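PDB 5MJR: protein Thf1 from Thermosynechococcus elongatus, which associates with the FtsH protease complex involved in photosystem II repair and may take part in photosynthetic membrane biogenesis. Local coordinates for residues Gly155-Leu160 and Glu166-Leu171; Leu68-Val73 and Lys109-Ser114; Val52-Leu57 and Glu101-Gln106; Gln125-Leu130 and Leu175-Pro180. All blocks are in the same frame, centred on the assembly; numbering follows the deposited sequence.

The four contacts lie in a row through one all-helical protein. Contact 3 lies at one end, contact 2 comes next, then contact 1, then contact 4. Neighbouring centres are 12 to 15 Å apart, while contacts 3 and 4 are 29 Å apart. Contacts 2 and 3 cross along the sequence: helix 41-58 meets the turn before helix 105-113 (contact 3), and helix 67-80 meets that helix itself (contact 2). Both close before contact 4 opens. Contact 1 is nested inside the loop closed by contact 4. Contacts 2 and 3 touch where F69 meets M103. Helix 150-162 packs on both contact 2 and contact 4, so each contact in the row touches the next.

Contact 1: residues Gly155-Leu160 and Glu166-Leu171; sequences GLYAFL and EVTIHL
L160 and Y157 on helix 150-162 receive V167 and T168 from the short helix 166-169 and L171 from the start of helix 171-178. The tight part centres on L160. T168 CG2 lies 3.6 Å from L160 CB, in the closest approach between the two segments. The two branches of L160 then divide the work. CD2 meets V167 CG1 at 4.0 Å, and CD1 meets CD1 of L171 at the same spacing. In each pair the side chains cross at about a right angle. Y157 flanks this core. Its CG is anti to the backbone N (chi1 -177°), and this brings the ring beside T168 and L171. There Y157 CE1 lies 4.0 Å from T168 CG2, with L171 CD2 close to the same corner of the ring. Helix 171-178 adds T174 against L160, and L193 packs on Y157.

The looser side is polar. T168 is partly exposed and meets the first helix through its methyl. A water sits 2.8 Å from L160 O, to which it can donate, and takes a weak bond from T168 N at 3.5 Å. The water gives at most a loose link between the two backbones. Beyond T168, the chain leaves helical geometry at H170, the N-cap of helix 171-178. The arrangement is that of a short helix folded back on the helix before it, in an all-alpha protein.

Contact 2: residues Leu68-Val73 and Lys109-Ser114; sequences LFALGV and KEDAAS
A70 meets D111 methyl to methylene, with A70 CB 3.7 Å from D111 CB. Nothing bulky separates the two backbones here. The carboxylate of D111 is not spent on this helix surface. With CG anti to the carbonyl carbon (chi1 -85°), D111 leaves its CB to A70 while the carboxylate goes on to Y65, in the loop before helix 67-80. There OD2 is hydrogen-bonded to Y65 OH. Y65 also touches A70, and L108 packs on the same alanine. A112 CB lies a loose 4.4 Å from A70 O.

One residue on, L71 takes over. Its CD1 lies 3.9 Å from A112 CB and 3.8 Å from A112 O, touching the alanine at both its side chain and its backbone. The CA atoms of L71 and A112 are only 4.3 Å apart. A112 presents only a methyl here. L71 also packs on W115 and on A158 of helix 150-162. Past A112, S114 OG bonds back to D111 O at 2.7 Å, closing the end of the second segment on itself.

The axes of segments 68-73 and 109-113 approach to 7.8 Å and run at 99° to each other. This is a close, nearly perpendicular helix crossing in which two alanines lie at the crossing, set in the buried middle of the all-alpha fold.

Contact 3: residues Val52-Leu57 and Glu101-Gln106; sequences VEIHLL and EEMNPQ
E101 and M103 belong to the Schellman motif that ends helix 90-100, and from it they reach I54 and H55 of helix 41-58. E101 bends at chi2 (-72°), and this fold in the chain lays the carboxylate alongside I54. I54 CG2, anti to its own backbone N, comes within 3.5 Å of E101 CD. The CB of I54 lies 3.6 Å from E101 OE2. The other oxygen, OE1, is 3.3 Å from H55 N, but at a poor angle, and is not hydrogen-bonded to it. Its real partner is R58 NH2, in a salt bridge. R58 also pairs through NH1 with E102 OE2, so one arginine ties two neighbouring glutamates of the turn. The H55 ring turns elsewhere, with ND1 bonded to T27 OG1. In one of its two conformers, M103 places CE 3.8 Å from I54 CG2. An alanine in place of E101 would probably leave R58 NH2 without its mate and open a gap beside I54. E102, at positive phi, is the C-prime residue, and N104 then N-caps helix 105-113. The arrangement is a Schellman C-cap leading into a short interhelical turn, packed against a neighbouring helix.

Contact 4: residues Gln125-Leu130 and Leu175-Pro180; sequences QILDEL and LDQLAP
L127 projects from helix 123-131 between Q177 and L178 of helix 171-178, and its two methyls take one partner each. Toward Q177 it crosses at about a right angle. L127 CD1 comes up to the amide end of that residue, 3.4 Å from Q177 NE2. The glutamine chain runs extended beyond CG, and this length brings the amide across to the leucine. Q177 is exposed, so this side of the contact faces solvent.

Toward L178 the approach is slanted rather than square. L127 CD2 lies 3.9 Å from L178 CD2, on the buried side. The CG of L178 is anti to the carbonyl carbon (chi1 -73°), and this brings its CD2 methyl up to L127. The same methyl is met more loosely by L130, one turn further on, whose CD1 is 4.3 Å away. L178 therefore touches two leucines with a single branch. The nearest CA atoms, of L127 and L178, are 7.7 Å apart, and side chains make the contact.

Nearby, I126 packs on F159 and L130 on I182. The contact is a small leucine-based helix-helix interface at the far end of an all-alpha fold.

Contact 1: residues Gly155-Leu160 and Glu166-Leu171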
# COMPACT_ATOMS: atom_id res chain seq x y z
N GLY A 155 -3.69 -1.41 0.38
CA GLY A 155 -3.45 -1.85 1.71
C GLY A 155 -4.67 -2.64 2.30
O GLY A 155 -4.48 -3.67 2.96
N LEU A 156 -5.88 -2.06 2.12
CA LEU A 156 -7.09 -2.77 2.62
C LEU A 156 -7.18 -4.18 2.02
O LEU A 156 -7.40 -5.13 2.73
CB LEU A 156 -8.33 -1.96 2.33
CG LEU A 156 -9.63 -2.58 2.75
CD1 LEU A 156 -9.75 -2.76 4.25
CD2 LEU A 156 -10.82 -1.88 2.20
N TYR A 157 -6.96 -4.30 0.72
CA TYR A 157 -7.02 -5.61 0.07
C TYR A 157 -6.02 -6.57 0.65
O TYR A 157 -6.34 -7.76 0.92
CB TYR A 157 -6.83 -5.41 -1.43
CG TYR A 157 -6.98 -6.72 -2.14
CD1 TYR A 157 -8.18 -7.29 -2.46
CD2 TYR A 157 -5.84 -7.37 -2.60
CE1 TYR A 157 -8.24 -8.44 -3.23
CE2 TYR A 157 -5.88 -8.55 -3.33
CZ TYR A 157 -7.09 -9.10 -3.60
OH TYR A 157 -7.13 -10.26 -4.36
N ALA A 158 -4.80 -6.10 0.88
CA ALA A 158 -3.79 -6.99 1.48
C ALA A 158 -4.14 -7.46 2.86
O ALA A 158 -3.93 -8.60 3.21
CB ALA A 158 -2.41 -6.30 1.49
N PHE A 159 -4.74 -6.54 3.65
CA PHE A 159 -5.27 -6.98 4.94
C PHE A 159 -6.35 -8.01 4.81
O PHE A 159 -6.31 -9.03 5.52
CB PHE A 159 -5.77 -5.72 5.66
CG PHE A 159 -6.76 -6.01 6.78
CD1 PHE A 159 -6.42 -6.84 7.85
CD2 PHE A 159 -8.03 -5.53 6.76
CE1 PHE A 159 -7.32 -7.11 8.86
CE2 PHE A 159 -8.96 -5.83 7.75
CZ PHE A 159 -8.59 -6.63 8.78
N LEU A 160 -7.28 -7.78 3.91
CA LEU A 160 -8.39 -8.71 3.77
C LEU A 160 -7.89 -10.08 3.36
O LEU A 160 -8.51 -11.10 3.74
CB LEU A 160 -9.41 -8.14 2.79
CG LEU A 160 -10.17 -6.91 3.22
CD1 LEU A 160 -10.96 -6.35 2.08
CD2 LEU A 160 -10.96 -7.10 4.49
N GLU A 166 -12.44 -16.87 2.57
CA GLU A 166 -13.68 -16.34 2.07
C GLU A 166 -13.76 -14.91 1.68
O GLU A 166 -14.65 -14.45 0.85
CB GLU A 166 -14.90 -16.78 2.93
N VAL A 167 -12.96 -14.11 2.45
CA VAL A 167 -13.25 -12.77 2.47
C VAL A 167 -12.93 -12.05 1.14
O VAL A 167 -13.64 -11.19 0.74
CB VAL A 167 -12.52 -12.15 3.72
CG1 VAL A 167 -12.38 -10.72 3.67
CG2 VAL A 167 -13.08 -12.71 4.99
N THR A 168 -11.81 -12.36 0.48
CA THR A 168 -11.43 -11.70 -0.79
C THR A 168 -12.00 -12.43 -2.00
O THR A 168 -12.09 -11.85 -3.07
CB THR A 168 -9.88 -11.48 -0.96
OG1 THR A 168 -9.29 -12.75 -0.73
CG2 THR A 168 -9.43 -10.46 0.01
N ILE A 169 -12.45 -13.68 -1.84
CA ILE A 169 -13.18 -14.34 -2.92
C ILE A 169 -14.50 -13.61 -3.12
O ILE A 169 -14.92 -13.40 -4.23
CB ILE A 169 -13.34 -15.90 -2.62
CG1 ILE A 169 -11.97 -16.58 -2.69
CG2 ILE A 169 -14.29 -16.55 -3.60
CD1 ILE A 169 -11.97 -18.01 -2.14
N HIS A 170 -15.19 -13.32 -2.01
CA HIS A 170 -16.43 -12.53 -2.00
C HIS A 170 -16.11 -11.03 -1.69
O HIS A 170 -16.55 -10.46 -0.68
CB HIS A 170 -17.39 -13.13 -0.92
CG HIS A 170 -17.74 -14.57 -1.14
ND1 HIS A 170 -18.28 -14.93 -2.32
CD2 HIS A 170 -17.48 -15.72 -0.43
CE1 HIS A 170 -18.52 -16.26 -2.33
NE2 HIS A 170 -17.94 -16.77 -1.23
N LEU A 171 -15.21 -10.44 -2.48
CA LEU A 171 -14.70 -9.07 -2.23
C LEU A 171 -15.84 -8.04 -2.24
O LEU A 171 -15.90 -7.14 -1.37
CB LEU A 171 -13.58 -8.70 -3.20
CG LEU A 171 -13.01 -7.30 -2.88
CD1 LEU A 171 -12.29 -7.24 -1.57
CD2 LEU A 171 -12.02 -6.98 -4.00
O HOH W 1 -9.31 -13.54 2.62

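Contact 2: residues Leu68-Val73 and Lys109-Ser114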
# COMPACT_ATOMS: atom_id res chain seq x y z
N LEU A 68 -1.86 1.54 7.34
CA LEU A 68 -2.64 1.15 6.16
C LEU A 68 -1.86 1.61 4.89
O LEU A 68 -1.81 0.88 3.89
CB LEU A 68 -4.02 1.70 6.18
CG LEU A 68 -4.96 1.38 5.03
CD1 LEU A 68 -5.22 -0.11 4.98
CD2 LEU A 68 -6.25 2.17 5.11
N PHE A 69 -1.36 2.85 4.93
CA PHE A 69 -0.50 3.31 3.84
C PHE A 69 0.77 2.46 3.71
O PHE A 69 1.12 2.11 2.57
CB PHE A 69 -0.17 4.78 4.11
CG PHE A 69 0.86 5.39 3.15
CD1 PHE A 69 0.53 5.78 1.93
CD2 PHE A 69 2.14 5.47 3.58
CE1 PHE A 69 1.56 6.31 1.07
CE2 PHE A 69 3.15 6.02 2.83
CZ PHE A 69 2.82 6.43 1.60
N ALA A 70 1.40 2.14 4.81
CA ALA A 70 2.56 1.29 4.75
C ALA A 70 2.31 0.01 4.05
O ALA A 70 3.06 -0.46 3.17
CB ALA A 70 3.18 1.06 6.11
N LEU A 71 1.21 -0.66 4.44
CA LEU A 71 0.84 -1.91 3.84
C LEU A 71 0.57 -1.74 2.35
O LEU A 71 0.96 -2.59 1.53
CB LEU A 71 -0.32 -2.58 4.56
CG LEU A 71 -0.76 -3.97 4.07
CD1 LEU A 71 0.33 -4.96 4.13
CD2 LEU A 71 -2.00 -4.38 4.85
N GLY A 72 -0.11 -0.66 1.95
CA GLY A 72 -0.34 -0.44 0.59
C GLY A 72 0.91 -0.22 -0.26
O GLY A 72 1.04 -0.78 -1.35
N VAL A 73 1.89 0.55 0.26
CA VAL A 73 3.14 0.78 -0.45
C VAL A 73 3.90 -0.52 -0.61
O VAL A 73 4.39 -0.86 -1.71
CB VAL A 73 3.99 1.82 0.28
CG1 VAL A 73 5.43 1.92 -0.27
CG2 VAL A 73 3.37 3.16 0.24
N LYS A 109 8.20 -1.78 6.58
CA LYS A 109 8.18 -3.25 6.61
C LYS A 109 7.55 -3.76 7.90
O LYS A 109 6.68 -4.69 7.83
CB LYS A 109 9.56 -3.84 6.43
CG LYS A 109 10.13 -3.69 5.04
CD LYS A 109 11.55 -4.31 5.15
CE LYS A 109 12.32 -3.95 4.01
NZ LYS A 109 13.70 -4.54 3.92
N GLU A 110 7.87 -3.18 9.06
CA GLU A 110 7.30 -3.67 10.27
C GLU A 110 5.81 -3.34 10.32
O GLU A 110 4.99 -4.15 10.80
CB GLU A 110 8.05 -3.10 11.43
CG GLU A 110 9.45 -3.69 11.64
CD GLU A 110 10.26 -3.25 12.86
OE1 GLU A 110 9.66 -2.78 13.86
OE2 GLU A 110 11.50 -3.45 12.80
N ASP A 111 5.42 -2.16 9.86
CA ASP A 111 4.00 -1.78 9.86
C ASP A 111 3.28 -2.70 8.95
O ASP A 111 2.12 -3.15 9.26
CB ASP A 111 3.77 -0.34 9.49
CG ASP A 111 3.88 0.60 10.67
OD1 ASP A 111 3.79 0.17 11.84
OD2 ASP A 111 4.07 1.80 10.45
N ALA A 112 3.79 -3.02 7.77
CA ALA A 112 3.07 -3.97 6.85
C ALA A 112 2.94 -5.33 7.60
O ALA A 112 1.86 -5.97 7.49
CB ALA A 112 3.84 -4.05 5.57
N ALA A 113 4.01 -5.79 8.18
CA ALA A 113 4.00 -7.11 8.84
C ALA A 113 3.03 -7.15 10.01
O ALA A 113 2.55 -8.22 10.42
CB ALA A 113 5.41 -7.49 9.28
N SER A 114 2.79 -6.01 10.66
CA SER A 114 1.91 -5.94 11.86
C SER A 114 0.49 -6.40 11.55
O SER A 114 -0.25 -6.74 12.48
CB SER A 114 1.92 -4.57 12.51
OG SER A 114 1.24 -3.58 11.78

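Contact 3: residues Val52-Leu57 and Glu101-Gln106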
# COMPACT_ATOMS: atom_id res chain seq x y z
N VAL A 52 6.77 9.62 -7.36
CA VAL A 52 5.95 10.80 -7.52
C VAL A 52 4.68 10.74 -6.64
O VAL A 52 4.32 11.70 -5.96
CB VAL A 52 5.58 11.06 -9.00
CG1 VAL A 52 4.55 12.15 -9.17
CG2 VAL A 52 6.89 11.37 -9.81
N GLU A 53 4.01 9.58 -6.72
CA GLU A 53 2.75 9.40 -5.98
C GLU A 53 2.96 9.61 -4.49
O GLU A 53 2.16 10.35 -3.87
CB GLU A 53 2.22 7.97 -6.29
CG GLU A 53 0.90 7.68 -5.64
CD GLU A 53 0.37 6.30 -5.96
OE1 GLU A 53 1.19 5.41 -6.35
OE2 GLU A 53 -0.85 6.07 -5.79
N ILE A 54 3.98 9.05 -3.90
CA ILE A 54 4.23 9.18 -2.48
C ILE A 54 4.60 10.61 -2.16
O ILE A 54 4.19 11.17 -1.18
CB ILE A 54 5.30 8.18 -2.01
CG1 ILE A 54 4.81 6.73 -2.19
CG2 ILE A 54 5.72 8.49 -0.60
CD1 ILE A 54 5.83 5.69 -1.96
N HIS A 55 5.47 11.23 -3.04
CA HIS A 55 5.91 12.60 -2.76
C HIS A 55 4.65 13.51 -2.68
O HIS A 55 4.54 14.37 -1.82
CB HIS A 55 6.86 13.03 -3.88
CG HIS A 55 7.37 14.38 -3.69
ND1 HIS A 55 8.65 14.64 -3.24
CD2 HIS A 55 6.78 15.58 -3.93
CE1 HIS A 55 8.80 15.95 -3.18
NE2 HIS A 55 7.67 16.56 -3.56
N LEU A 56 3.76 13.39 -3.66
CA LEU A 56 2.59 14.26 -3.74
C LEU A 56 1.64 14.06 -2.55
O LEU A 56 0.99 15.01 -2.10
CB LEU A 56 1.91 14.14 -5.03
CG LEU A 56 2.74 14.59 -6.26
CD1 LEU A 56 1.88 14.31 -7.46
CD2 LEU A 56 3.11 16.10 -6.09
N LEU A 57 1.61 12.85 -2.02
CA LEU A 57 0.87 12.64 -0.74
C LEU A 57 1.57 13.39 0.43
O LEU A 57 0.88 14.07 1.20
CB LEU A 57 0.77 11.18 -0.45
CG LEU A 57 -0.21 10.42 -1.34
CD1 LEU A 57 -0.07 8.93 -1.14
CD2 LEU A 57 -1.65 10.86 -1.05
N GLU A 101 12.03 9.27 -0.02
CA GLU A 101 10.76 9.85 0.38
C GLU A 101 10.76 10.29 1.88
O GLU A 101 9.69 10.60 2.38
CB GLU A 101 9.64 8.81 0.19
CG GLU A 101 9.41 8.40 -1.19
CD GLU A 101 8.74 9.42 -2.08
OE1 GLU A 101 8.36 10.53 -1.72
OE2 GLU A 101 8.58 8.99 -3.29
N GLU A 102 11.96 10.36 2.50
CA GLU A 102 12.01 10.75 3.90
C GLU A 102 11.11 9.85 4.76
O GLU A 102 10.41 10.27 5.70
CB GLU A 102 11.70 12.23 4.09
CG GLU A 102 12.63 13.15 3.23
CD GLU A 102 12.44 14.62 3.46
OE1 GLU A 102 13.10 15.09 4.34
OE2 GLU A 102 11.61 15.26 2.83
N MET A 103 11.18 8.55 4.43
CA MET A 103 10.60 7.49 5.22
C MET A 103 11.64 6.45 5.57
O MET A 103 12.80 6.49 5.10
CB MET A 103 9.45 6.81 4.46
CG MET A 103 8.35 7.81 4.04
SD MET A 103 6.88 7.09 3.33
CE MET A 103 5.85 8.54 3.18
N ASN A 104 11.28 5.52 6.43
CA ASN A 104 12.16 4.48 6.98
C ASN A 104 11.70 3.14 6.48
O ASN A 104 10.59 2.73 6.84
CB ASN A 104 12.16 4.57 8.53
CG ASN A 104 13.06 3.57 9.15
OD1 ASN A 104 13.31 2.49 8.60
ND2 ASN A 104 13.51 3.85 10.36
N PRO A 105 12.47 2.51 5.60
CA PRO A 105 12.00 1.23 5.01
C PRO A 105 11.69 0.19 6.09
O PRO A 105 10.78 -0.64 5.87
CB PRO A 105 13.18 0.82 4.07
CG PRO A 105 14.37 1.56 4.64
CD PRO A 105 13.85 2.87 5.21
N GLN A 106 12.45 0.16 7.18
CA GLN A 106 12.21 -0.78 8.24
C GLN A 106 10.91 -0.50 8.94
O GLN A 106 10.20 -1.45 9.34
CB GLN A 106 13.34 -0.86 9.24
CG GLN A 106 13.28 -1.98 10.21
CD GLN A 106 13.22 -3.36 9.60
OE1 GLN A 106 13.67 -3.60 8.49
NE2 GLN A 106 12.71 -4.31 10.39

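Contact 4: residues Gln125-Leu130 and Leu175-Pro180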
# COMPACT_ATOMS: atom_id res chain seq x y z
N GLN A 125 -15.34 -11.13 13.23
CA GLN A 125 -14.51 -10.74 14.38
C GLN A 125 -13.84 -9.37 14.17
O GLN A 125 -13.72 -8.60 15.15
CB GLN A 125 -13.41 -11.81 14.66
CG GLN A 125 -13.93 -13.03 15.30
CD GLN A 125 -12.89 -14.14 15.43
OE1 GLN A 125 -11.80 -14.15 14.72
NE2 GLN A 125 -13.20 -15.09 16.32
N ILE A 126 -13.45 -9.07 12.94
CA ILE A 126 -12.93 -7.75 12.58
C ILE A 126 -14.01 -6.68 12.79
O ILE A 126 -13.75 -5.57 13.33
CB ILE A 126 -12.43 -7.80 11.13
CG1 ILE A 126 -11.26 -8.81 10.97
CG2 ILE A 126 -11.99 -6.43 10.67
CD1 ILE A 126 -10.10 -8.63 11.88
N LEU A 127 -15.22 -6.94 12.32
CA LEU A 127 -16.33 -6.00 12.46
C LEU A 127 -16.61 -5.77 13.98
O LEU A 127 -16.82 -4.65 14.37
CB LEU A 127 -17.54 -6.51 11.74
CG LEU A 127 -17.46 -6.68 10.22
CD1 LEU A 127 -18.66 -7.38 9.57
CD2 LEU A 127 -17.28 -5.35 9.52
N ASP A 128 -16.59 -6.83 14.77
CA ASP A 128 -16.85 -6.69 16.18
C ASP A 128 -15.78 -5.76 16.85
O ASP A 128 -16.08 -4.89 17.66
CB ASP A 128 -16.82 -8.02 16.88
CG ASP A 128 -18.07 -8.86 16.63
OD1 ASP A 128 -19.08 -8.26 16.14
OD2 ASP A 128 -18.04 -10.08 16.97
N GLU A 129 -14.50 -5.92 16.44
CA GLU A 129 -13.43 -5.09 16.98
C GLU A 129 -13.59 -3.63 16.55
O GLU A 129 -13.47 -2.70 17.36
CB GLU A 129 -12.11 -5.69 16.59
CG GLU A 129 -11.03 -5.07 17.35
CD GLU A 129 -9.61 -5.72 17.22
OE1 GLU A 129 -9.44 -6.90 16.79
OE2 GLU A 129 -8.68 -5.04 17.67
N LEU A 130 -13.92 -3.40 15.28
CA LEU A 130 -14.21 -2.03 14.82
C LEU A 130 -15.40 -1.43 15.61
O LEU A 130 -15.35 -0.27 16.06
CB LEU A 130 -14.42 -1.98 13.36
CG LEU A 130 -13.19 -2.28 12.49
CD1 LEU A 130 -13.58 -2.59 11.05
CD2 LEU A 130 -12.21 -1.15 12.52
N LEU A 175 -16.58 -5.68 0.98
CA LEU A 175 -16.52 -4.25 0.88
C LEU A 175 -17.87 -3.60 1.32
O LEU A 175 -17.91 -2.61 2.02
CB LEU A 175 -16.06 -3.78 -0.47
CG LEU A 175 -14.61 -4.15 -0.81
CD1 LEU A 175 -14.29 -3.77 -2.23
CD2 LEU A 175 -13.56 -3.59 0.16
N ASP A 176 -18.95 -4.19 0.85
CA ASP A 176 -20.27 -3.72 1.26
C ASP A 176 -20.54 -3.81 2.77
O ASP A 176 -21.20 -2.92 3.30
CB ASP A 176 -21.34 -4.42 0.50
CG ASP A 176 -21.47 -3.96 -0.95
OD1 ASP A 176 -20.93 -2.84 -1.30
OD2 ASP A 176 -22.12 -4.71 -1.71
N GLN A 177 -20.03 -4.83 3.42
CA GLN A 177 -20.18 -4.96 4.87
C GLN A 177 -19.37 -3.84 5.60
O GLN A 177 -19.70 -3.38 6.65
CB GLN A 177 -19.66 -6.31 5.34
CG GLN A 177 -20.51 -7.51 4.97
CD GLN A 177 -20.11 -8.81 5.61
OE1 GLN A 177 -19.74 -9.80 4.94
NE2 GLN A 177 -20.23 -8.83 6.94
N LEU A 178 -18.19 -3.51 5.06
CA LEU A 178 -17.33 -2.50 5.68
C LEU A 178 -17.90 -1.08 5.49
O LEU A 178 -17.61 -0.23 6.33
CB LEU A 178 -15.92 -2.58 5.09
CG LEU A 178 -15.11 -3.74 5.52
CD1 LEU A 178 -13.80 -3.88 4.71
CD2 LEU A 178 -14.78 -3.64 7.02
N ALA A 179 -18.64 -0.84 4.44
CA ALA A 179 -19.00 0.54 4.04
C ALA A 179 -19.74 1.28 5.20
O ALA A 179 -19.38 2.44 5.44
CB ALA A 179 -19.81 0.54 2.75
N PRO A 180 -20.70 0.66 5.93
CA PRO A 180 -21.32 1.41 7.03
C PRO A 180 -20.51 1.50 8.30
O PRO A 180 -20.93 2.18 9.25
CB PRO A 180 -22.64 0.66 7.21
CG PRO A 180 -22.41 -0.69 6.67
CD PRO A 180 -21.36 -0.63 5.69